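Local coordinates for protein alpha-L-arabinosidase (Xanthomonas axonopodis pv. citri, PDB 6D25) that probably removes alpha-L-arabinofuranosyl side groups from arabinoxylans by hydrolysis, coping with internally di-substituted xylose units, as a trimeric GH51 arabinofuranosidase, at residues V297-E300 and L301-H305; W288-T291 and L292-L296; A349-A352 and S353-D357; D243-Y246 and H247-E250. All coordinates share one frame; numbering follows the deposited sequence.

Interaction 1: V297-E300 and L301-H305; sequences VMDE and LITKH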
loop_
_atom_site.group_PDB
_atom_site.type_symbol
_atom_site.label_atom_id
_atom_site.label_comp_id
_atom_site.label_asym_id
_atom_site.label_seq_id
_atom_site.Cartn_x
_atom_site.Cartn_y
_atom_site.Cartn_z
ATOM N N VAL A 297 -6.982 13.894 33.132
ATOM C CA VAL A 297 -7.481 14.298 31.824
ATOM C C VAL A 297 -8.056 13.058 31.075
ATOM O O VAL A 297 -8.941 13.186 30.220
ATOM C CB VAL A 297 -6.362 15.003 31.033
ATOM C CG1 VAL A 297 -6.745 15.232 29.576
ATOM C CG2 VAL A 297 -5.940 16.318 31.663
ATOM N N MET A 298 -7.575 11.867 31.418
ATOM C CA MET A 298 -8.127 10.613 30.857
ATOM C C MET A 298 -9.666 10.608 30.882
ATOM O O MET A 298 -10.291 10.111 29.943
ATOM C CB MET A 298 -7.586 9.405 31.616
ATOM C CG MET A 298 -8.075 8.065 31.098
ATOM S SD MET A 298 -7.453 7.620 29.473
ATOM C CE MET A 298 -5.793 7.061 29.843
ATOM N N ASP A 299 -10.286 11.134 31.949
ATOM C CA ASP A 299 -11.729 11.084 32.038
ATOM C C ASP A 299 -12.382 11.924 30.921
ATOM O O ASP A 299 -13.318 11.474 30.281
ATOM C CB ASP A 299 -12.251 11.533 33.402
ATOM C CG ASP A 299 -13.757 11.316 33.493
ATOM O OD1 ASP A 299 -14.199 10.184 33.482
ATOM O OD2 ASP A 299 -14.470 12.287 33.486
ATOM N N GLU A 300 -11.877 13.142 30.695
ATOM C CA GLU A 300 -12.387 14.013 29.636
ATOM C C GLU A 300 -12.191 13.356 28.260
ATOM O O GLU A 300 -13.091 13.380 27.420
ATOM C CB GLU A 300 -11.678 15.372 29.697
ATOM C CG GLU A 300 -12.041 16.285 28.558
ATOM C CD GLU A 300 -11.275 17.602 28.513
ATOM O OE1 GLU A 300 -10.572 17.931 29.513
ATOM O OE2 GLU A 300 -11.408 18.284 27.466
ATOM N N LEU A 301 -11.001 12.799 28.014
ATOM C CA LEU A 301 -10.712 12.143 26.725
ATOM C C LEU A 301 -11.679 10.981 26.496
ATOM O O LEU A 301 -12.272 10.874 25.403
ATOM C CB LEU A 301 -9.273 11.631 26.710
ATOM C CG LEU A 301 -8.179 12.694 26.810
ATOM C CD1 LEU A 301 -6.824 12.011 26.840
ATOM C CD2 LEU A 301 -8.239 13.717 25.678
ATOM N N ILE A 302 -11.849 10.101 27.484
ATOM C CA ILE A 302 -12.768 8.980 27.306
ATOM C C ILE A 302 -14.187 9.486 27.020
ATOM O O ILE A 302 -14.875 8.971 26.126
ATOM C CB ILE A 302 -12.726 8.036 28.511
ATOM C CG1 ILE A 302 -11.386 7.294 28.538
ATOM C CG2 ILE A 302 -13.905 7.085 28.500
ATOM C CD1 ILE A 302 -11.118 6.509 29.813
ATOM N N THR A 303 -14.611 10.509 27.775
ATOM C CA THR A 303 -15.947 11.046 27.628
ATOM C C THR A 303 -16.164 11.495 26.191
ATOM O O THR A 303 -17.150 11.130 25.547
ATOM C CB THR A 303 -16.213 12.161 28.655
ATOM O OG1 THR A 303 -16.072 11.532 29.938
ATOM C CG2 THR A 303 -17.573 12.792 28.512
ATOM N N LYS A 304 -15.256 12.313 25.703
ATOM C CA LYS A 304 -15.429 12.948 24.390
ATOM C C LYS A 304 -15.233 11.934 23.268
ATOM O O LYS A 304 -16.009 11.964 22.300
ATOM C CB LYS A 304 -14.517 14.164 24.260
ATOM C CG LYS A 304 -15.024 15.340 25.072
ATOM C CD LYS A 304 -14.177 16.570 25.030
ATOM C CE LYS A 304 -14.813 17.665 25.867
ATOM N NZ LYS A 304 -13.898 18.817 26.012
ATOM N N HIS A 305 -14.225 11.079 23.350
ATOM C CA HIS A 305 -14.088 10.010 22.324
ATOM C C HIS A 305 -15.315 9.088 22.333
ATOM O O HIS A 305 -15.792 8.707 21.264
ATOM C CB HIS A 305 -12.797 9.211 22.518
ATOM C CG HIS A 305 -11.547 9.951 22.148
ATOM N ND1 HIS A 305 -11.322 10.438 20.859
ATOM C CD2 HIS A 305 -10.451 10.259 22.879
ATOM C CE1 HIS A 305 -10.146 11.036 20.833
ATOM N NE2 HIS A 305 -9.589 10.935 22.051
#

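Interaction 2: W288-T291 and L292-L296; sequences WIQT and LSRTL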
loop_
_atom_site.group_PDB
_atom_site.type_symbol
_atom_site.label_atom_id
_atom_site.label_comp_id
_atom_site.label_asym_id
_atom_site.label_seq_id
_atom_site.Cartn_x
_atom_site.Cartn_y
_atom_site.Cartn_z
ATOM N N TRP A 288 4.092 16.830 41.885
ATOM C CA TRP A 288 3.100 15.836 42.346
ATOM C C TRP A 288 1.717 16.183 41.791
ATOM O O TRP A 288 1.097 15.383 41.056
ATOM C CB TRP A 288 3.108 15.804 43.875
ATOM C CG TRP A 288 1.995 15.072 44.551
ATOM C CD1 TRP A 288 0.830 15.620 44.999
ATOM C CD2 TRP A 288 1.969 13.682 44.935
ATOM N NE1 TRP A 288 0.068 14.668 45.615
ATOM C CE2 TRP A 288 0.722 13.463 45.567
ATOM C CE3 TRP A 288 2.841 12.599 44.780
ATOM C CZ2 TRP A 288 0.348 12.215 46.071
ATOM C CZ3 TRP A 288 2.475 11.360 45.273
ATOM C CH2 TRP A 288 1.231 11.171 45.907
ATOM N N ILE A 289 1.240 17.394 42.122
ATOM C CA ILE A 289 -0.126 17.733 41.745
ATOM C C ILE A 289 -0.230 17.877 40.222
ATOM O O ILE A 289 -1.273 17.521 39.659
ATOM C CB ILE A 289 -0.629 18.988 42.486
ATOM C CG1 ILE A 289 -2.162 19.074 42.401
ATOM C CG2 ILE A 289 0.069 20.237 41.975
ATOM C CD1 ILE A 289 -2.764 20.181 43.218
ATOM N N GLN A 290 0.822 18.365 39.553
ATOM C CA GLN A 290 0.797 18.488 38.100
ATOM C C GLN A 290 0.619 17.093 37.454
ATOM O O GLN A 290 -0.117 16.957 36.494
ATOM C CB GLN A 290 2.053 19.172 37.544
ATOM C CG GLN A 290 1.838 19.619 36.082
ATOM C CD GLN A 290 2.957 19.495 35.063
ATOM O OE1 GLN A 290 2.675 19.262 33.861
ATOM N NE2 GLN A 290 4.209 19.707 35.509
ATOM N N THR A 291 1.317 16.093 37.970
ATOM C CA THR A 291 1.213 14.745 37.438
ATOM C C THR A 291 -0.217 14.203 37.596
ATOM O O THR A 291 -0.783 13.627 36.667
ATOM C CB THR A 291 2.221 13.808 38.124
ATOM O OG1 THR A 291 3.524 14.351 37.978
ATOM C CG2 THR A 291 2.184 12.418 37.561
ATOM N N LEU A 292 -0.805 14.385 38.779
ATOM C CA LEU A 292 -2.128 13.876 39.019
ATOM C C LEU A 292 -3.168 14.641 38.179
ATOM O O LEU A 292 -4.119 14.056 37.672
ATOM C CB LEU A 292 -2.435 13.943 40.525
ATOM C CG LEU A 292 -1.485 13.156 41.428
ATOM C CD1 LEU A 292 -1.967 13.183 42.874
ATOM C CD2 LEU A 292 -1.328 11.710 40.935
ATOM N N SER A 293 -2.993 15.955 38.051
ATOM C CA SER A 293 -3.861 16.771 37.209
ATOM C C SER A 293 -3.825 16.252 35.766
ATOM O O SER A 293 -4.880 16.039 35.113
ATOM C CB SER A 293 -3.459 18.206 37.273
ATOM O OG SER A 293 -4.333 19.011 36.501
ATOM N N ARG A 294 -2.632 16.028 35.254
ATOM C CA ARG A 294 -2.494 15.518 33.905
ATOM C C ARG A 294 -3.119 14.129 33.763
ATOM O O ARG A 294 -3.723 13.854 32.720
ATOM C CB ARG A 294 -1.028 15.507 33.465
ATOM C CG ARG A 294 -0.584 16.879 32.979
ATOM C CD ARG A 294 0.881 16.930 32.644
ATOM N NE ARG A 294 1.299 18.205 32.054
ATOM C CZ ARG A 294 1.397 18.420 30.742
ATOM N NH1 ARG A 294 1.751 19.618 30.320
ATOM N NH2 ARG A 294 1.160 17.438 29.873
ATOM N N THR A 295 -2.990 13.265 34.763
ATOM C CA THR A 295 -3.499 11.898 34.575
ATOM C C THR A 295 -5.038 11.927 34.518
ATOM O O THR A 295 -5.656 11.144 33.812
ATOM C CB THR A 295 -2.926 10.917 35.603
ATOM O OG1 THR A 295 -2.788 9.630 34.982
ATOM C CG2 THR A 295 -3.811 10.761 36.814
ATOM N N LEU A 296 -5.641 12.859 35.255
ATOM C CA LEU A 296 -7.097 12.921 35.356
ATOM C C LEU A 296 -7.763 13.352 34.032
ATOM O O LEU A 296 -8.970 13.140 33.849
ATOM C CB LEU A 296 -7.481 13.869 36.493
ATOM C CG LEU A 296 -7.338 13.262 37.896
ATOM C CD1 LEU A 296 -7.497 14.348 38.951
ATOM C CD2 LEU A 296 -8.374 12.205 38.124
#

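Interaction 3: A349-A352 and S353-D357; sequences ALVA and SLNFD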
loop_
_atom_site.group_PDB
_atom_site.type_symbol
_atom_site.label_atom_id
_atom_site.label_comp_id
_atom_site.label_asym_id
_atom_site.label_seq_id
_atom_site.Cartn_x
_atom_site.Cartn_y
_atom_site.Cartn_z
ATOM N N ALA A 349 1.729 4.964 41.799
ATOM C CA ALA A 349 0.611 4.187 42.366
ATOM C C ALA A 349 -0.685 4.991 42.252
ATOM O O ALA A 349 -1.708 4.443 41.821
ATOM C CB ALA A 349 0.894 3.832 43.783
ATOM N N LEU A 350 -0.654 6.272 42.667
ATOM C CA LEU A 350 -1.885 7.072 42.574
ATOM C C LEU A 350 -2.338 7.232 41.118
ATOM O O LEU A 350 -3.556 7.258 40.853
ATOM C CB LEU A 350 -1.697 8.429 43.270
ATOM C CG LEU A 350 -2.073 8.415 44.753
ATOM C CD1 LEU A 350 -1.001 7.756 45.610
ATOM C CD2 LEU A 350 -2.357 9.785 45.275
ATOM N N VAL A 351 -1.389 7.397 40.186
ATOM C CA VAL A 351 -1.750 7.460 38.790
ATOM C C VAL A 351 -2.560 6.212 38.418
ATOM O O VAL A 351 -3.623 6.315 37.787
ATOM C CB VAL A 351 -0.532 7.648 37.864
ATOM C CG1 VAL A 351 -0.844 7.307 36.427
ATOM C CG2 VAL A 351 0.004 9.068 37.971
ATOM N N ALA A 352 -2.081 5.038 38.812
ATOM C CA ALA A 352 -2.803 3.802 38.474
ATOM C C ALA A 352 -4.186 3.767 39.129
ATOM O O ALA A 352 -5.163 3.417 38.459
ATOM C CB ALA A 352 -1.965 2.604 38.851
ATOM N N SER A 353 -4.309 4.117 40.424
ATOM C CA SER A 353 -5.617 4.014 41.086
ATOM C C SER A 353 -6.608 4.986 40.443
ATOM O O SER A 353 -7.780 4.608 40.221
ATOM C CB SER A 353 -5.565 4.200 42.595
ATOM O OG SER A 353 -5.145 5.510 42.908
ATOM N N LEU A 354 -6.156 6.157 40.072
ATOM C CA LEU A 354 -7.083 7.139 39.476
ATOM C C LEU A 354 -7.576 6.663 38.103
ATOM O O LEU A 354 -8.750 6.834 37.760
ATOM C CB LEU A 354 -6.408 8.501 39.385
ATOM C CG LEU A 354 -6.013 9.141 40.709
ATOM C CD1 LEU A 354 -5.199 10.392 40.457
ATOM C CD2 LEU A 354 -7.233 9.462 41.528
ATOM N N ASN A 355 -6.697 6.058 37.321
ATOM C CA ASN A 355 -7.061 5.544 36.021
ATOM C C ASN A 355 -8.035 4.367 36.139
ATOM O O ASN A 355 -9.043 4.327 35.407
ATOM C CB ASN A 355 -5.846 5.210 35.173
ATOM C CG ASN A 355 -5.294 6.440 34.499
ATOM O OD1 ASN A 355 -5.735 6.797 33.397
ATOM N ND2 ASN A 355 -4.319 7.104 35.141
ATOM N N PHE A 356 -7.776 3.438 37.051
ATOM C CA PHE A 356 -8.740 2.339 37.286
ATOM C C PHE A 356 -10.124 2.869 37.705
ATOM O O PHE A 356 -11.139 2.378 37.212
ATOM C CB PHE A 356 -8.220 1.370 38.331
ATOM C CG PHE A 356 -6.956 0.645 37.942
ATOM C CD1 PHE A 356 -6.689 0.309 36.619
ATOM C CD2 PHE A 356 -6.088 0.193 38.918
ATOM C CE1 PHE A 356 -5.576 -0.453 36.280
ATOM C CE2 PHE A 356 -4.979 -0.566 38.567
ATOM C CZ PHE A 356 -4.713 -0.853 37.256
ATOM N N ASP A 357 -10.140 3.882 38.563
ATOM C CA ASP A 357 -11.408 4.503 38.957
ATOM C C ASP A 357 -12.127 4.999 37.698
ATOM O O ASP A 357 -13.313 4.710 37.481
ATOM C CB ASP A 357 -11.195 5.649 39.944
ATOM C CG ASP A 357 -10.684 5.276 41.337
ATOM O OD1 ASP A 357 -10.704 4.045 41.700
ATOM O OD2 ASP A 357 -10.241 6.247 42.083
#

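Interaction 4: D243-Y246 and H247-E250; sequences DDDY and HWTE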
loop_
_atom_site.group_PDB
_atom_site.type_symbol
_atom_site.label_atom_id
_atom_site.label_comp_id
_atom_site.label_asym_id
_atom_site.label_seq_id
_atom_site.Cartn_x
_atom_site.Cartn_y
_atom_site.Cartn_z
ATOM N N ASP A 243 -4.338 11.089 22.416
ATOM C CA ASP A 243 -4.711 12.281 23.160
ATOM C C ASP A 243 -6.093 12.750 22.695
ATOM O O ASP A 243 -7.009 11.948 22.631
ATOM C CB ASP A 243 -3.663 13.396 23.057
ATOM C CG ASP A 243 -2.268 13.014 23.511
ATOM O OD1 ASP A 243 -2.151 12.025 24.256
ATOM O OD2 ASP A 243 -1.283 13.727 23.124
ATOM N N ASP A 244 -6.239 14.026 22.386
ATOM C CA ASP A 244 -7.528 14.631 22.089
ATOM C C ASP A 244 -7.715 14.765 20.563
ATOM O O ASP A 244 -8.308 15.749 20.091
ATOM C CB ASP A 244 -7.660 15.997 22.778
ATOM C CG ASP A 244 -6.569 16.982 22.386
ATOM O OD1 ASP A 244 -5.579 16.563 21.784
ATOM O OD2 ASP A 244 -6.711 18.156 22.708
ATOM N N ASP A 245 -7.263 13.786 19.784
ATOM C CA ASP A 245 -7.432 13.825 18.321
ATOM C C ASP A 245 -8.834 13.306 17.978
ATOM O O ASP A 245 -9.015 12.150 17.534
ATOM C CB ASP A 245 -6.330 13.032 17.601
ATOM C CG ASP A 245 -6.304 13.220 16.081
ATOM O OD1 ASP A 245 -7.170 13.926 15.549
ATOM O OD2 ASP A 245 -5.431 12.568 15.475
ATOM N N TYR A 246 -9.820 14.191 18.144
ATOM C CA TYR A 246 -11.209 13.827 17.957
ATOM C C TYR A 246 -11.507 13.581 16.482
ATOM O O TYR A 246 -12.356 12.747 16.155
ATOM C CB TYR A 246 -12.124 14.887 18.587
ATOM C CG TYR A 246 -11.875 15.009 20.078
ATOM C CD1 TYR A 246 -11.924 13.881 20.893
ATOM C CD2 TYR A 246 -11.540 16.215 20.674
ATOM C CE1 TYR A 246 -11.675 13.949 22.254
ATOM C CE2 TYR A 246 -11.265 16.300 22.042
ATOM C CZ TYR A 246 -11.309 15.161 22.832
ATOM O OH TYR A 246 -11.040 15.206 24.191
ATOM N N HIS A 247 -10.815 14.296 15.598
ATOM C CA HIS A 247 -11.008 14.091 14.175
ATOM C C HIS A 247 -10.652 12.641 13.798
ATOM O O HIS A 247 -11.327 12.042 12.960
ATOM C CB HIS A 247 -10.215 15.119 13.371
ATOM C CG HIS A 247 -10.362 14.926 11.896
ATOM N ND1 HIS A 247 -11.548 15.177 11.227
ATOM C CD2 HIS A 247 -9.482 14.479 10.964
ATOM C CE1 HIS A 247 -11.333 14.973 9.922
ATOM N NE2 HIS A 247 -10.087 14.526 9.737
ATOM N N TRP A 248 -9.629 12.088 14.397
ATOM C CA TRP A 248 -9.235 10.722 14.119
ATOM C C TRP A 248 -10.374 9.750 14.474
ATOM O O TRP A 248 -10.779 8.900 13.653
ATOM C CB TRP A 248 -7.966 10.373 14.895
ATOM C CG TRP A 248 -7.399 9.045 14.497
ATOM C CD1 TRP A 248 -7.884 7.801 14.787
ATOM C CD2 TRP A 248 -6.296 8.850 13.601
ATOM N NE1 TRP A 248 -7.112 6.852 14.170
ATOM C CE2 TRP A 248 -6.146 7.463 13.431
ATOM C CE3 TRP A 248 -5.433 9.715 12.927
ATOM C CZ2 TRP A 248 -5.144 6.921 12.621
ATOM C CZ3 TRP A 248 -4.454 9.184 12.117
ATOM C CH2 TRP A 248 -4.308 7.808 11.991
ATOM N N THR A 249 -10.925 9.895 15.684
ATOM C CA THR A 249 -12.030 9.027 16.089
ATOM C C THR A 249 -13.232 9.178 15.150
ATOM O O THR A 249 -13.832 8.200 14.780
ATOM C CB THR A 249 -12.465 9.369 17.524
ATOM O OG1 THR A 249 -11.313 9.260 18.345
ATOM C CG2 THR A 249 -13.546 8.446 18.042
ATOM N N GLU A 250 -13.591 10.411 14.822
ATOM C CA GLU A 250 -14.711 10.699 13.957
ATOM C C GLU A 250 -14.554 9.935 12.622
ATOM O O GLU A 250 -15.502 9.282 12.153
ATOM C CB GLU A 250 -14.806 12.207 13.735
ATOM C CG GLU A 250 -15.797 12.607 12.684
ATOM C CD GLU A 250 -17.234 12.614 13.147
ATOM O OE1 GLU A 250 -17.478 12.795 14.350
ATOM O OE2 GLU A 250 -18.116 12.465 12.263
HETATM O O HOH W 1 -8.652 16.427 16.047
#

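Interaction 1: V297-E300 and L301-H305
Leu301 meets Val297 one turn back on helix 285-312, which follows strand 262-269 in the (beta/alpha)8 barrel and packs against it. Leu301 CG lies 4.0 Å from Val297 CG1, while Leu301 N bonds to Val297 O; Tyr267 of that strand touches both side chains. Ile302 reaches back to the bent chain of Met298: its CD1 stands 3.7 Å from Met298 CG and 3.8 Å from Met298 SD, on the side where helix 346-361 supplies Phe359. Thr303 doubles the grip on one carbonyl. Held beside its own backbone N (chi1 -61°), Thr303 OG1 donates to Asp299 O at 2.8 Å, and Thr303 N reaches the same oxygen at 3.0 Å from the other face of the carbonyl plane. The Asp299 carboxylate itself turns to His362 through OD1. Lys304, fully extended beyond CG, crosses Glu300 on the more exposed flank, and Tyr246 of helix 246-256 touches it as well. The salt bridge from Lys304 NZ to Glu300 OE2 spans 2.9 Å; the amine meets the anti side of that oxygen, 34° out of the carboxylate plane.

Interaction 2: W288-T291 and L292-L296
Arg294 lies alongside Gln290 one turn earlier on helix 285-312, both side chains pointing the same way. From Arg294 CB, 3.5 Å from Gln290 O, the chain continues with CG still resting near that carbonyl. Arg294 CD then comes to 3.2 Å from Gln290 OE1, and Arg294 NE donates to the same OE1 at a modelled 2.5 Å, unusually short and doubtful in its exact value. The bond is bent, with an angle of 136° at the hydrogen. The donor lies in the plane of the amide carbonyl, OE1 sits 26° out of the guanidinium plane, and the two flat groups are turned 70° against each other. CZ and NH1 stand farther from the oxygen. A second donor, Gly272 N, also bonds to OE1 and helps fix the amide. On another flank Leu292 places a methyl over the indole of Trp288: Leu292 CD1 is 4.0 Å from the centroid of the five-membered ring, a CH-pi contact over the face and offset toward the rim. Trp288 NE1 bonds to Leu448 O, and the ring also touches Leu350 of helix 346-361 and Tyr419 of strand 407-421. Both i to i+4 side-chain pairs thus lie on a helix of the (beta/alpha)8 barrel whose Trp288 end packs against the beta-rich part of the chain.

Interaction 3: A349-A352 and S353-D357
Asn355 and Val351 lie side by side and point the same way, the amide nitrogen ND2 of Asn355 passing 3.7 Å from the methyl CG1 of Val351. CG of Asn355 sits beside its own backbone N (chi1 -82°), which folds the amide back along the helix to the i-4 carbonyl. From there Asn355 ND2 donates to Val351 O at 2.8 Å in a nearly straight bond. The oxygen lies close to the plane of the amide, yet ND2 stands 41° above the plane of the carbonyl and is not directed at a lone pair. Asn355 N reaches Val351 O from the opposite face of that plane, so two donors from one residue clasp a single carbonyl oxygen of a buried residue. Phe356 is turned differently: its ring lays one face over Ala352 O, which is 3.2 Å above the plane and offset toward the rim. The backbone N of Phe356 bonds to this same oxygen at 3.0 Å, and Ala352 CB only approaches the ring, at 4.4 Å from Phe356 CE2. Leu354 instead puts CG against Leu350 O, at 3.1 Å. Ser353 OG has Leu350 O nearby, but its stronger partner is Thr446. Helix 346-361, between strands 319-325 and 366-371, is a helix of the (beta/alpha)8 barrel, enclosed on several sides: helix 285-312 brings Thr295 and Met298 to Val351 and Asn355, helix 393-400 brings Val397 to Ala352 and Phe356, and strand 513-519 sets Ile514 against Leu350 and Ser353.

Interaction 4: D243-Y246 and H247-E250
Asp245 caps the start of helix 246-256 with an approach that is far from planar: Trp248 N meets Asp245 OD1 at 3.3 Å from well above the carboxylate plane, 67° out of it. This N-cap residue also centres an inverse gamma turn that leads the loop into the helix. Its CG is anti to the backbone N (chi1 -170°), a torsion that carries the carboxylate over the first turn, beside the Trp248 side chain. There Asp245 OD2 comes to 3.4 Å from Trp248 CB and 3.8 Å from Trp248 CE3; the carboxylate and indole planes are inclined at 64°. A water joins the cap to the amide of His247, donating to Asp245 OD1 at 2.9 Å and accepting from His247 N at 3.1 Å. Asp245 O receives only weak bonds from Trp248 N and Thr249 N, whereas Glu250 N makes a straight one to Tyr246 O at 3.0 Å, where regular helical bonding takes over. The indole leads away from the loop, bonding through NE1 to Pro239 O and meeting Trp204 edge-to-face, while His247 NE2 bonds to Glu213. Tyr246 rests on Leu301 and Ile308 of helix 285-312. One carboxylate oxygen thus serves the Trp248 amide directly and the His247 amide through water. Its negative charge at the N-terminus of the helix would probably be stabilised by the helix dipole, favouring the ionised aspartate.

Interactions 1 and 2 occupy successive turns of helix 285-312, and interaction 3 lies on helix 346-361 beside them. Interaction 3 is wholly buried and interaction 2 largely so, whereas interactions 1 and 4 each have a more exposed flank. Their chemistry follows: a salt bridge and a water-assisted cap near the surface, amide-to-carbonyl and methyl-to-indole contacts in the more buried ones, with the Gln290-Arg294 bond on the less buried side of interaction 2. Thr295 OG1 of interaction 2 probably hydrogen-bonds Asn355 ND2 of interaction 3, and His305 NE2 of interaction 1 probably bonds Asp243 O of interaction 4. Interactions 3 and 4 remain apart, with centres about 24 Å from each other; the long helix 285-312 bridges between them.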